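Local coordinates for protein STU0660 (Streptococcus thermophilus, PDB 3ZTH) that probably binds DNA as a large, magnesium-binding Csn2-type protein involved in CRISPR-mediated bacterial immunity, at residues Met1-Tyr9 with Ile13-Thr21; Ile178-Asp189 with Phe218-Tyr229. One frame throughout, in Å; residues are numbered along the deposited sequence.

Contact 1. Residues Met1-Tyr9 with Ile13-Thr21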
loop_
_atom_site.group_PDB
_atom_site.type_symbol
_atom_site.label_atom_id
_atom_site.label_comp_id
_atom_site.label_asym_id
_atom_site.label_seq_id
_atom_site.Cartn_x
_atom_site.Cartn_y
_atom_site.Cartn_z
HETATM N N MSE A 1 8.943 -38.818 -21.857
HETATM C CA MSE A 1 7.502 -38.941 -21.514
HETATM C C MSE A 1 6.638 -38.121 -22.459
HETATM O O MSE A 1 7.092 -37.682 -23.514
HETATM C CB MSE A 1 7.261 -38.477 -20.086
HETATM C CG MSE A 1 7.464 -36.998 -19.875
HETATM SE SE MSE A 1 7.006 -36.513 -18.068
HETATM C CE MSE A 1 5.074 -36.610 -18.212
ATOM N N LYS A 2 5.386 -37.916 -22.074
ATOM C CA LYS A 2 4.463 -37.159 -22.902
ATOM C C LYS A 2 3.613 -36.168 -22.118
ATOM O O LYS A 2 3.256 -36.416 -20.968
ATOM C CB LYS A 2 3.535 -38.108 -23.663
ATOM C CG LYS A 2 4.206 -38.863 -24.790
ATOM C CD LYS A 2 3.226 -39.819 -25.448
ATOM C CE LYS A 2 3.881 -40.601 -26.573
ATOM N NZ LYS A 2 4.325 -39.698 -27.664
ATOM N N PHE A 3 3.326 -35.032 -22.750
ATOM C CA PHE A 3 2.474 -34.015 -22.162
ATOM C C PHE A 3 1.279 -33.943 -23.099
ATOM O O PHE A 3 1.444 -33.832 -24.317
ATOM C CB PHE A 3 3.131 -32.622 -22.145
ATOM C CG PHE A 3 4.202 -32.435 -21.093
ATOM C CD1 PHE A 3 4.351 -33.331 -20.040
ATOM C CD2 PHE A 3 5.059 -31.336 -21.159
ATOM C CE1 PHE A 3 5.338 -33.132 -19.068
ATOM C CE2 PHE A 3 6.044 -31.132 -20.196
ATOM C CZ PHE A 3 6.184 -32.032 -19.146
ATOM N N PHE A 4 0.077 -34.040 -22.549
ATOM C CA PHE A 4 -1.117 -33.912 -23.368
ATOM C C PHE A 4 -1.738 -32.613 -22.873
ATOM O O PHE A 4 -2.460 -32.584 -21.879
ATOM C CB PHE A 4 -2.027 -35.123 -23.174
ATOM C CG PHE A 4 -1.581 -36.328 -23.954
ATOM C CD1 PHE A 4 -1.796 -36.397 -25.330
ATOM C CD2 PHE A 4 -0.896 -37.370 -23.329
ATOM C CE1 PHE A 4 -1.338 -37.486 -26.074
ATOM C CE2 PHE A 4 -0.432 -38.463 -24.067
ATOM C CZ PHE A 4 -0.651 -38.521 -25.441
ATOM N N VAL A 5 -1.405 -31.530 -23.568
ATOM C CA VAL A 5 -1.850 -30.195 -23.195
ATOM C C VAL A 5 -3.266 -29.879 -23.608
ATOM O O VAL A 5 -3.654 -30.062 -24.766
ATOM C CB VAL A 5 -0.910 -29.119 -23.790
ATOM C CG1 VAL A 5 -1.282 -27.740 -23.256
ATOM C CG2 VAL A 5 0.532 -29.459 -23.451
ATOM N N GLN A 6 -4.028 -29.371 -22.651
ATOM C CA GLN A 6 -5.407 -29.019 -22.894
ATOM C C GLN A 6 -5.567 -27.879 -23.891
ATOM O O GLN A 6 -4.884 -26.852 -23.820
ATOM C CB GLN A 6 -6.080 -28.647 -21.585
ATOM C CG GLN A 6 -7.585 -28.779 -21.641
ATOM C CD GLN A 6 -8.207 -28.680 -20.274
ATOM O OE1 GLN A 6 -7.693 -29.246 -19.299
ATOM N NE2 GLN A 6 -9.329 -27.965 -20.186
ATOM N N HIS A 7 -6.495 -28.077 -24.818
ATOM C CA HIS A 7 -6.806 -27.102 -25.848
ATOM C C HIS A 7 -8.247 -26.668 -25.617
ATOM O O HIS A 7 -9.113 -27.498 -25.364
ATOM C CB HIS A 7 -6.687 -27.751 -27.222
ATOM C CG HIS A 7 -6.858 -26.795 -28.359
ATOM N ND1 HIS A 7 -5.813 -26.064 -28.880
ATOM C CD2 HIS A 7 -7.953 -26.448 -29.075
ATOM C CE1 HIS A 7 -6.256 -25.309 -29.869
ATOM N NE2 HIS A 7 -7.552 -25.524 -30.009
ATOM N N PRO A 8 -8.530 -25.365 -25.722
ATOM C CA PRO A 8 -9.894 -24.870 -25.510
ATOM C C PRO A 8 -11.043 -25.584 -26.236
ATOM O O PRO A 8 -12.120 -25.726 -25.669
ATOM C CB PRO A 8 -9.789 -23.386 -25.875
ATOM C CG PRO A 8 -8.647 -23.341 -26.832
ATOM C CD PRO A 8 -7.654 -24.283 -26.188
ATOM N N TYR A 9 -10.850 -26.037 -27.469
ATOM C CA TYR A 9 -11.963 -26.711 -28.134
ATOM C C TYR A 9 -11.652 -27.955 -28.961
ATOM O O TYR A 9 -12.550 -28.546 -29.565
ATOM C CB TYR A 9 -12.766 -25.713 -28.985
ATOM C CG TYR A 9 -12.030 -24.447 -29.385
ATOM C CD1 TYR A 9 -10.994 -24.473 -30.326
ATOM C CD2 TYR A 9 -12.389 -23.213 -28.834
ATOM C CE1 TYR A 9 -10.332 -23.292 -30.712
ATOM C CE2 TYR A 9 -11.736 -22.029 -29.208
ATOM C CZ TYR A 9 -10.710 -22.073 -30.146
ATOM O OH TYR A 9 -10.076 -20.901 -30.516
ATOM N N ILE A 13 -3.054 -31.243 -27.187
ATOM C CA ILE A 13 -1.854 -31.109 -27.997
ATOM C C ILE A 13 -0.873 -32.114 -27.416
ATOM O O ILE A 13 -0.532 -32.037 -26.233
ATOM C CB ILE A 13 -1.259 -29.689 -27.889
ATOM C CG1 ILE A 13 -2.276 -28.666 -28.392
ATOM C CG2 ILE A 13 0.010 -29.585 -28.711
ATOM C CD1 ILE A 13 -2.549 -27.555 -27.411
ATOM N N GLU A 14 -0.446 -33.069 -28.242
ATOM C CA GLU A 14 0.498 -34.099 -27.813
ATOM C C GLU A 14 1.939 -33.633 -27.973
ATOM O O GLU A 14 2.323 -33.112 -29.012
ATOM C CB GLU A 14 0.298 -35.390 -28.619
ATOM C CG GLU A 14 1.057 -36.589 -28.063
ATOM C CD GLU A 14 0.739 -37.871 -28.800
ATOM O OE1 GLU A 14 -0.421 -38.011 -29.246
ATOM O OE2 GLU A 14 1.634 -38.741 -28.926
ATOM N N LEU A 15 2.729 -33.836 -26.931
ATOM C CA LEU A 15 4.127 -33.440 -26.925
ATOM C C LEU A 15 5.002 -34.580 -26.394
ATOM O O LEU A 15 4.812 -35.062 -25.274
ATOM C CB LEU A 15 4.295 -32.216 -26.031
ATOM C CG LEU A 15 4.452 -30.793 -26.576
ATOM C CD1 LEU A 15 3.741 -30.599 -27.898
ATOM C CD2 LEU A 15 3.917 -29.839 -25.512
ATOM N N ASN A 16 5.956 -35.019 -27.193
ATOM C CA ASN A 16 6.840 -36.071 -26.742
ATOM C C ASN A 16 8.023 -35.334 -26.095
ATOM O O ASN A 16 8.829 -34.708 -26.780
ATOM C CB ASN A 16 7.263 -36.910 -27.941
ATOM C CG ASN A 16 7.716 -38.300 -27.558
ATOM O OD1 ASN A 16 7.281 -38.857 -26.554
ATOM N ND2 ASN A 16 8.576 -38.881 -28.380
ATOM N N ILE A 17 8.095 -35.396 -24.768
ATOM C CA ILE A 17 9.129 -34.713 -23.980
ATOM C C ILE A 17 10.376 -35.545 -23.650
ATOM O O ILE A 17 10.276 -36.698 -23.225
ATOM C CB ILE A 17 8.539 -34.212 -22.633
ATOM C CG1 ILE A 17 7.236 -33.437 -22.874
ATOM C CG2 ILE A 17 9.564 -33.362 -21.902
ATOM C CD1 ILE A 17 7.377 -32.217 -23.765
ATOM N N GLY A 18 11.548 -34.937 -23.827
ATOM C CA GLY A 18 12.808 -35.611 -23.542
ATOM C C GLY A 18 13.822 -34.626 -22.978
ATOM O O GLY A 18 13.550 -33.426 -22.942
ATOM N N ALA A 19 14.978 -35.119 -22.534
ATOM C CA ALA A 19 16.012 -34.258 -21.969
ATOM C C ALA A 19 16.037 -32.945 -22.750
ATOM O O ALA A 19 15.917 -31.857 -22.178
ATOM C CB ALA A 19 17.358 -34.946 -22.049
ATOM N N ILE A 20 16.188 -33.054 -24.063
ATOM C CA ILE A 20 16.183 -31.878 -24.912
ATOM C C ILE A 20 15.024 -31.998 -25.895
ATOM O O ILE A 20 15.064 -32.781 -26.844
ATOM C CB ILE A 20 17.529 -31.709 -25.660
ATOM C CG1 ILE A 20 18.641 -31.418 -24.647
ATOM C CG2 ILE A 20 17.450 -30.542 -26.639
ATOM C CD1 ILE A 20 19.986 -31.146 -25.272
ATOM N N THR A 21 13.979 -31.225 -25.634
ATOM C CA THR A 21 12.779 -31.211 -26.462
ATOM C C THR A 21 12.746 -29.972 -27.366
ATOM O O THR A 21 13.051 -28.861 -26.920
ATOM C CB THR A 21 11.516 -31.192 -25.571
ATOM O OG1 THR A 21 11.542 -32.316 -24.689
ATOM C CG2 THR A 21 10.243 -31.241 -26.424
#

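Contact 2. Residues Ile178-Asp189 with Phe218-Tyr229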
loop_
_atom_site.group_PDB
_atom_site.type_symbol
_atom_site.label_atom_id
_atom_site.label_comp_id
_atom_site.label_asym_id
_atom_site.label_seq_id
_atom_site.Cartn_x
_atom_site.Cartn_y
_atom_site.Cartn_z
ATOM N N ILE A 178 25.784 -14.528 -26.438
ATOM C CA ILE A 178 26.212 -15.898 -26.168
ATOM C C ILE A 178 26.771 -15.978 -24.742
ATOM O O ILE A 178 26.579 -16.979 -24.054
ATOM C CB ILE A 178 27.275 -16.385 -27.209
ATOM C CG1 ILE A 178 27.618 -17.859 -26.985
ATOM C CG2 ILE A 178 28.538 -15.568 -27.095
ATOM C CD1 ILE A 178 26.429 -18.792 -26.999
ATOM N N ASP A 179 27.439 -14.916 -24.285
ATOM C CA ASP A 179 27.975 -14.912 -22.920
ATOM C C ASP A 179 26.844 -14.888 -21.906
ATOM O O ASP A 179 26.954 -15.494 -20.833
ATOM C CB ASP A 179 28.880 -13.706 -22.662
ATOM C CG ASP A 179 30.209 -13.800 -23.391
ATOM O OD1 ASP A 179 30.848 -14.876 -23.353
ATOM O OD2 ASP A 179 30.620 -12.786 -23.992
ATOM N N LYS A 180 25.768 -14.173 -22.236
ATOM C CA LYS A 180 24.615 -14.092 -21.346
ATOM C C LYS A 180 24.100 -15.498 -21.054
ATOM O O LYS A 180 23.851 -15.869 -19.897
ATOM C CB LYS A 180 23.492 -13.275 -21.985
ATOM C CG LYS A 180 23.650 -11.769 -21.889
ATOM C CD LYS A 180 22.336 -11.095 -22.294
ATOM C CE LYS A 180 22.416 -10.373 -23.632
ATOM N NZ LYS A 180 22.989 -9.009 -23.507
ATOM N N LEU A 181 23.963 -16.283 -22.114
ATOM C CA LEU A 181 23.473 -17.646 -21.994
ATOM C C LEU A 181 24.475 -18.517 -21.241
ATOM O O LEU A 181 24.097 -19.289 -20.351
ATOM C CB LEU A 181 23.201 -18.212 -23.392
ATOM C CG LEU A 181 22.096 -17.498 -24.194
ATOM C CD1 LEU A 181 22.144 -17.946 -25.639
ATOM C CD2 LEU A 181 20.724 -17.783 -23.578
ATOM N N SER A 182 25.752 -18.381 -21.584
ATOM C CA SER A 182 26.797 -19.159 -20.933
ATOM C C SER A 182 26.850 -18.919 -19.428
ATOM O O SER A 182 26.909 -19.872 -18.638
ATOM C CB SER A 182 28.148 -18.840 -21.559
ATOM O OG SER A 182 28.135 -19.186 -22.928
ATOM N N LEU A 183 26.830 -17.652 -19.025
ATOM C CA LEU A 183 26.859 -17.327 -17.605
ATOM C C LEU A 183 25.647 -17.954 -16.920
ATOM O O LEU A 183 25.764 -18.537 -15.838
ATOM C CB LEU A 183 26.856 -15.811 -17.404
ATOM C CG LEU A 183 28.187 -15.139 -17.752
ATOM C CD1 LEU A 183 28.026 -13.627 -17.735
ATOM C CD2 LEU A 183 29.263 -15.586 -16.763
ATOM N N PHE A 184 24.485 -17.845 -17.561
ATOM C CA PHE A 184 23.264 -18.420 -17.009
ATOM C C PHE A 184 23.390 -19.932 -16.863
ATOM O O PHE A 184 23.036 -20.497 -15.824
ATOM C CB PHE A 184 22.070 -18.106 -17.909
ATOM C CG PHE A 184 20.832 -18.886 -17.566
ATOM C CD1 PHE A 184 20.052 -18.537 -16.472
ATOM C CD2 PHE A 184 20.454 -19.983 -18.334
ATOM C CE1 PHE A 184 18.906 -19.270 -16.144
ATOM C CE2 PHE A 184 19.314 -20.721 -18.014
ATOM C CZ PHE A 184 18.540 -20.362 -16.917
ATOM N N LEU A 185 23.880 -20.592 -17.907
ATOM C CA LEU A 185 24.034 -22.042 -17.861
ATOM C C LEU A 185 25.036 -22.465 -16.793
ATOM O O LEU A 185 24.846 -23.480 -16.120
ATOM C CB LEU A 185 24.454 -22.573 -19.233
ATOM C CG LEU A 185 23.344 -22.477 -20.284
ATOM C CD1 LEU A 185 23.847 -23.002 -21.619
ATOM C CD2 LEU A 185 22.121 -23.275 -19.817
ATOM N N GLU A 186 26.097 -21.678 -16.636
ATOM C CA GLU A 186 27.111 -21.962 -15.630
ATOM C C GLU A 186 26.516 -21.904 -14.229
ATOM O O GLU A 186 26.811 -22.755 -13.381
ATOM C CB GLU A 186 28.240 -20.954 -15.707
ATOM C CG GLU A 186 29.373 -21.343 -16.595
ATOM C CD GLU A 186 30.656 -20.739 -16.094
ATOM O OE1 GLU A 186 31.070 -21.107 -14.969
ATOM O OE2 GLU A 186 31.237 -19.891 -16.807
HETATM N N MSE A 187 25.696 -20.884 -13.983
HETATM C CA MSE A 187 25.053 -20.743 -12.688
HETATM C C MSE A 187 24.131 -21.930 -12.465
HETATM O O MSE A 187 24.075 -22.488 -11.369
HETATM C CB MSE A 187 24.246 -19.454 -12.615
HETATM C CG MSE A 187 23.442 -19.349 -11.329
HETATM SE SE MSE A 187 22.788 -17.575 -10.967
HETATM C CE MSE A 187 21.199 -17.611 -12.045
ATOM N N LEU A 188 23.413 -22.313 -13.517
ATOM C CA LEU A 188 22.502 -23.444 -13.443
ATOM C C LEU A 188 23.300 -24.711 -13.138
ATOM O O LEU A 188 22.849 -25.570 -12.378
ATOM C CB LEU A 188 21.748 -23.598 -14.766
ATOM C CG LEU A 188 20.812 -24.805 -14.890
ATOM C CD1 LEU A 188 19.649 -24.682 -13.918
ATOM C CD2 LEU A 188 20.312 -24.902 -16.317
ATOM N N ASP A 189 24.492 -24.817 -13.722
ATOM C CA ASP A 189 25.344 -25.985 -13.510
ATOM C C ASP A 189 25.673 -26.150 -12.025
ATOM O O ASP A 189 25.383 -27.180 -11.422
ATOM C CB ASP A 189 26.646 -25.843 -14.308
ATOM C CG ASP A 189 27.442 -27.150 -14.388
ATOM O OD1 ASP A 189 27.202 -28.058 -13.565
ATOM O OD2 ASP A 189 28.317 -27.267 -15.274
ATOM N N PHE A 218 26.013 -22.815 -27.606
ATOM C CA PHE A 218 24.994 -22.874 -26.561
ATOM C C PHE A 218 24.353 -24.260 -26.484
ATOM O O PHE A 218 24.126 -24.794 -25.395
ATOM C CB PHE A 218 23.917 -21.824 -26.847
ATOM C CG PHE A 218 22.594 -22.113 -26.201
ATOM C CD1 PHE A 218 22.382 -21.831 -24.857
ATOM C CD2 PHE A 218 21.561 -22.695 -26.939
ATOM C CE1 PHE A 218 21.162 -22.125 -24.251
ATOM C CE2 PHE A 218 20.340 -22.993 -26.346
ATOM C CZ PHE A 218 20.136 -22.709 -24.998
ATOM N N TYR A 219 24.066 -24.839 -27.645
ATOM C CA TYR A 219 23.436 -26.156 -27.712
ATOM C C TYR A 219 24.326 -27.275 -27.178
ATOM O O TYR A 219 23.832 -28.219 -26.557
ATOM C CB TYR A 219 22.999 -26.458 -29.154
ATOM C CG TYR A 219 22.402 -27.837 -29.349
ATOM C CD1 TYR A 219 21.132 -28.148 -28.858
ATOM C CD2 TYR A 219 23.109 -28.832 -30.024
ATOM C CE1 TYR A 219 20.584 -29.417 -29.035
ATOM C CE2 TYR A 219 22.571 -30.093 -30.208
ATOM C CZ TYR A 219 21.310 -30.383 -29.713
ATOM O OH TYR A 219 20.782 -31.644 -29.908
ATOM N N ARG A 220 25.631 -27.181 -27.424
ATOM C CA ARG A 220 26.552 -28.194 -26.904
ATOM C C ARG A 220 26.525 -28.118 -25.380
ATOM O O ARG A 220 26.534 -29.137 -24.693
ATOM C CB ARG A 220 27.973 -27.959 -27.401
ATOM C CG ARG A 220 28.165 -28.256 -28.868
ATOM C CD ARG A 220 29.588 -27.938 -29.308
ATOM N NE ARG A 220 29.729 -28.022 -30.761
ATOM C CZ ARG A 220 29.539 -29.131 -31.470
ATOM N NH1 ARG A 220 29.205 -30.267 -30.861
ATOM N NH2 ARG A 220 29.663 -29.097 -32.794
ATOM N N GLN A 221 26.480 -26.900 -24.856
ATOM C CA GLN A 221 26.428 -26.701 -23.416
ATOM C C GLN A 221 25.198 -27.358 -22.811
ATOM O O GLN A 221 25.317 -28.085 -21.828
ATOM C CB GLN A 221 26.455 -25.211 -23.081
ATOM C CG GLN A 221 27.847 -24.610 -23.176
ATOM C CD GLN A 221 27.859 -23.094 -23.087
ATOM O OE1 GLN A 221 27.119 -22.495 -22.307
ATOM N NE2 GLN A 221 28.716 -22.466 -23.883
ATOM N N ILE A 222 24.016 -27.136 -23.387
ATOM C CA ILE A 222 22.838 -27.766 -22.805
ATOM C C ILE A 222 22.876 -29.290 -22.942
ATOM O O ILE A 222 22.356 -29.995 -22.082
ATOM C CB ILE A 222 21.502 -27.209 -23.384
ATOM C CG1 ILE A 222 21.366 -27.518 -24.866
ATOM C CG2 ILE A 222 21.424 -25.708 -23.154
ATOM C CD1 ILE A 222 20.062 -26.986 -25.427
ATOM N N CYS A 223 23.497 -29.793 -24.009
ATOM C CA CYS A 223 23.616 -31.234 -24.195
ATOM C C CYS A 223 24.496 -31.788 -23.079
ATOM O O CYS A 223 24.237 -32.865 -22.532
ATOM C CB CYS A 223 24.256 -31.570 -25.546
ATOM S SG CYS A 223 23.138 -31.481 -26.964
ATOM N N HIS A 224 25.546 -31.046 -22.752
ATOM C CA HIS A 224 26.453 -31.449 -21.692
ATOM C C HIS A 224 25.689 -31.543 -20.378
ATOM O O HIS A 224 25.783 -32.535 -19.655
ATOM C CB HIS A 224 27.578 -30.421 -21.550
ATOM C CG HIS A 224 28.468 -30.659 -20.371
ATOM N ND1 HIS A 224 29.312 -31.745 -20.281
ATOM C CD2 HIS A 224 28.642 -29.951 -19.229
ATOM C CE1 HIS A 224 29.968 -31.695 -19.136
ATOM N NE2 HIS A 224 29.581 -30.617 -18.480
ATOM N N LEU A 225 24.917 -30.509 -20.073
ATOM C CA LEU A 225 24.171 -30.502 -18.833
ATOM C C LEU A 225 23.120 -31.603 -18.712
ATOM O O LEU A 225 22.985 -32.188 -17.641
ATOM C CB LEU A 225 23.534 -29.127 -18.600
ATOM C CG LEU A 225 24.504 -27.943 -18.565
ATOM C CD1 LEU A 225 23.743 -26.664 -18.255
ATOM C CD2 LEU A 225 25.577 -28.178 -17.519
ATOM N N VAL A 226 22.377 -31.909 -19.774
ATOM C CA VAL A 226 21.370 -32.957 -19.637
ATOM C C VAL A 226 22.004 -34.329 -19.487
ATOM O O VAL A 226 21.418 -35.234 -18.885
ATOM C CB VAL A 226 20.387 -33.011 -20.822
ATOM C CG1 VAL A 226 19.641 -31.709 -20.917
ATOM C CG2 VAL A 226 21.120 -33.341 -22.116
ATOM N N LYS A 227 23.200 -34.492 -20.038
ATOM C CA LYS A 227 23.882 -35.771 -19.928
ATOM C C LYS A 227 24.530 -35.878 -18.555
ATOM O O LYS A 227 24.919 -36.959 -18.124
ATOM C CB LYS A 227 24.938 -35.909 -21.026
ATOM C CG LYS A 227 24.343 -35.997 -22.420
ATOM C CD LYS A 227 25.421 -36.046 -23.483
ATOM C CE LYS A 227 24.823 -36.027 -24.884
ATOM N NZ LYS A 227 25.885 -35.974 -25.931
ATOM N N LYS A 228 24.622 -34.750 -17.861
ATOM C CA LYS A 228 25.234 -34.712 -16.543
ATOM C C LYS A 228 24.207 -34.731 -15.428
ATOM O O LYS A 228 24.452 -35.291 -14.360
ATOM C CB LYS A 228 26.104 -33.464 -16.424
ATOM C CG LYS A 228 26.676 -33.223 -15.059
ATOM C CD LYS A 228 27.606 -32.026 -15.091
ATOM C CE LYS A 228 28.224 -31.760 -13.727
ATOM N NZ LYS A 228 29.051 -30.515 -13.750
ATOM N N TYR A 229 23.055 -34.120 -15.681
ATOM C CA TYR A 229 21.990 -34.054 -14.695
ATOM C C TYR A 229 20.719 -34.694 -15.226
ATOM O O TYR A 229 19.944 -34.067 -15.941
ATOM C CB TYR A 229 21.713 -32.602 -14.323
ATOM C CG TYR A 229 22.898 -31.898 -13.709
ATOM C CD1 TYR A 229 23.329 -32.205 -12.416
ATOM C CD2 TYR A 229 23.599 -30.930 -14.426
ATOM C CE1 TYR A 229 24.429 -31.563 -11.853
ATOM C CE2 TYR A 229 24.702 -30.283 -13.875
ATOM C CZ TYR A 229 25.111 -30.602 -12.590
ATOM O OH TYR A 229 26.198 -29.956 -12.054
HETATM O O HOH W 1 27.917 -22.593 -19.658
HETATM O O HOH W 2 30.357 -29.310 -16.217
#

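Contact 1. Residues Met1-Tyr9 with Ile13-Thr21
M1-V5 and I13-I17 run antiparallel; the short strand axes 2-5 and 13-16 approach to 4.7 Å with 164° between their directions. F3 faces L15 and V5 faces I13 as hydrogen-bonded pairs, while F4-E14 between them and K2-N16 on the M1 side of F3-L15 are non-hydrogen-bonded pairs. F3 N reaches L15 O at 2.9 Å and V5 N reaches I13 O at 2.8 Å, each bond returned by its partner. M1 and I17 exchange two more backbone bonds, and CA of K2 points its hydrogen at L15 O.

On one face of this beta hairpin, the amine of K2 forms a salt bridge with E14, NZ to OE2 3.1 Å, arriving on the anti lone pair of that oxygen. A bend at the last torsion of K2 (chi4 -63°) turns the amine there, and a weak bond to N16 OD1 adds a second hold. N16 itself is fixed from elsewhere, its ND2 donating to R252 O. The F4 ring runs alongside E14, F4 CE1 3.2 Å from E14 CG; R67 makes a cation-pi contact with the same ring. The hairpin belongs to a small three-stranded antiparallel sheet in which strand 2-5 is central, flanked by 13-16 and 62-63.

The other face is apolar. I17 lays CG1 over the F3 ring in a CH-pi contact, 3.6 Å from the centroid and 18° off the normal, the two side chains crossing at about a right angle. V5 CG2 meets L15 CD2 at 4.0 Å, and helix 28-43 covers this face, with I37 against V5 and T34 against L15.

Contact 2. Residues Ile178-Asp189 with Phe218-Tyr229
L185 reaches from helix 177-192 as a knob into the hole formed by F218, Q221, I222 and L225. Its CD1 does most of the touching, 3.7 Å from F218 CD1 and 3.9 Å from I222 CG2, while CD2 turns to L225 CD1. L181 CD1 adds a second oblique approach to the F218 ring, and I178 CD1 lies against F218 CB.

Polar groups close the C-terminal end. D189 OD1 takes two bonds: Y229 OH at 2.6 Å, nearly along the C-O axis, and K228 NZ at 3.1 Å, on the syn lone pair within a salt bridge. The Y229 ring meets OD1 with its edge, its plane 85° from the carboxylate, and K228 CG packs over one face of that ring. A water joins D189 OD2 to K228 NZ and H224 NE2. Further back along the helices, another links S182 O with Q221 OE1, and S182 OG donates to I178 O and accepts a weak bond from Q221 NE2.

Farther out, F234 and L236 of strand 232-237 back I222, and C137 of the second subunit packs on S182. The segments run nearly parallel, 8° apart at 10.6 Å, as neighbouring helices, 212-228 laid on the mixed sheet, in an alpha/beta fold consistent with the P-loop NTPase clan.

How the contacts relate
Contact 2 lies in the buried interior between two helices, whereas contact 1 is only partly buried and holds a local hairpin. Main-chain bonds fix the register of contact 1; contact 2 depends on interdigitated side chains, with polar groups and waters beside them and at the C-terminal end. Each nevertheless includes a lysine-carboxylate salt bridge beside an aromatic ring. The two meet where the chain leaves the hairpin for strand 20-24 of the mixed sheet: A19 packs on V226, and I20 CD1 approaches C223 SG to 3.6 Å. Helix 212-228 thus touches helix 177-192 through one set of residues and I20 through another, although I222 serves both.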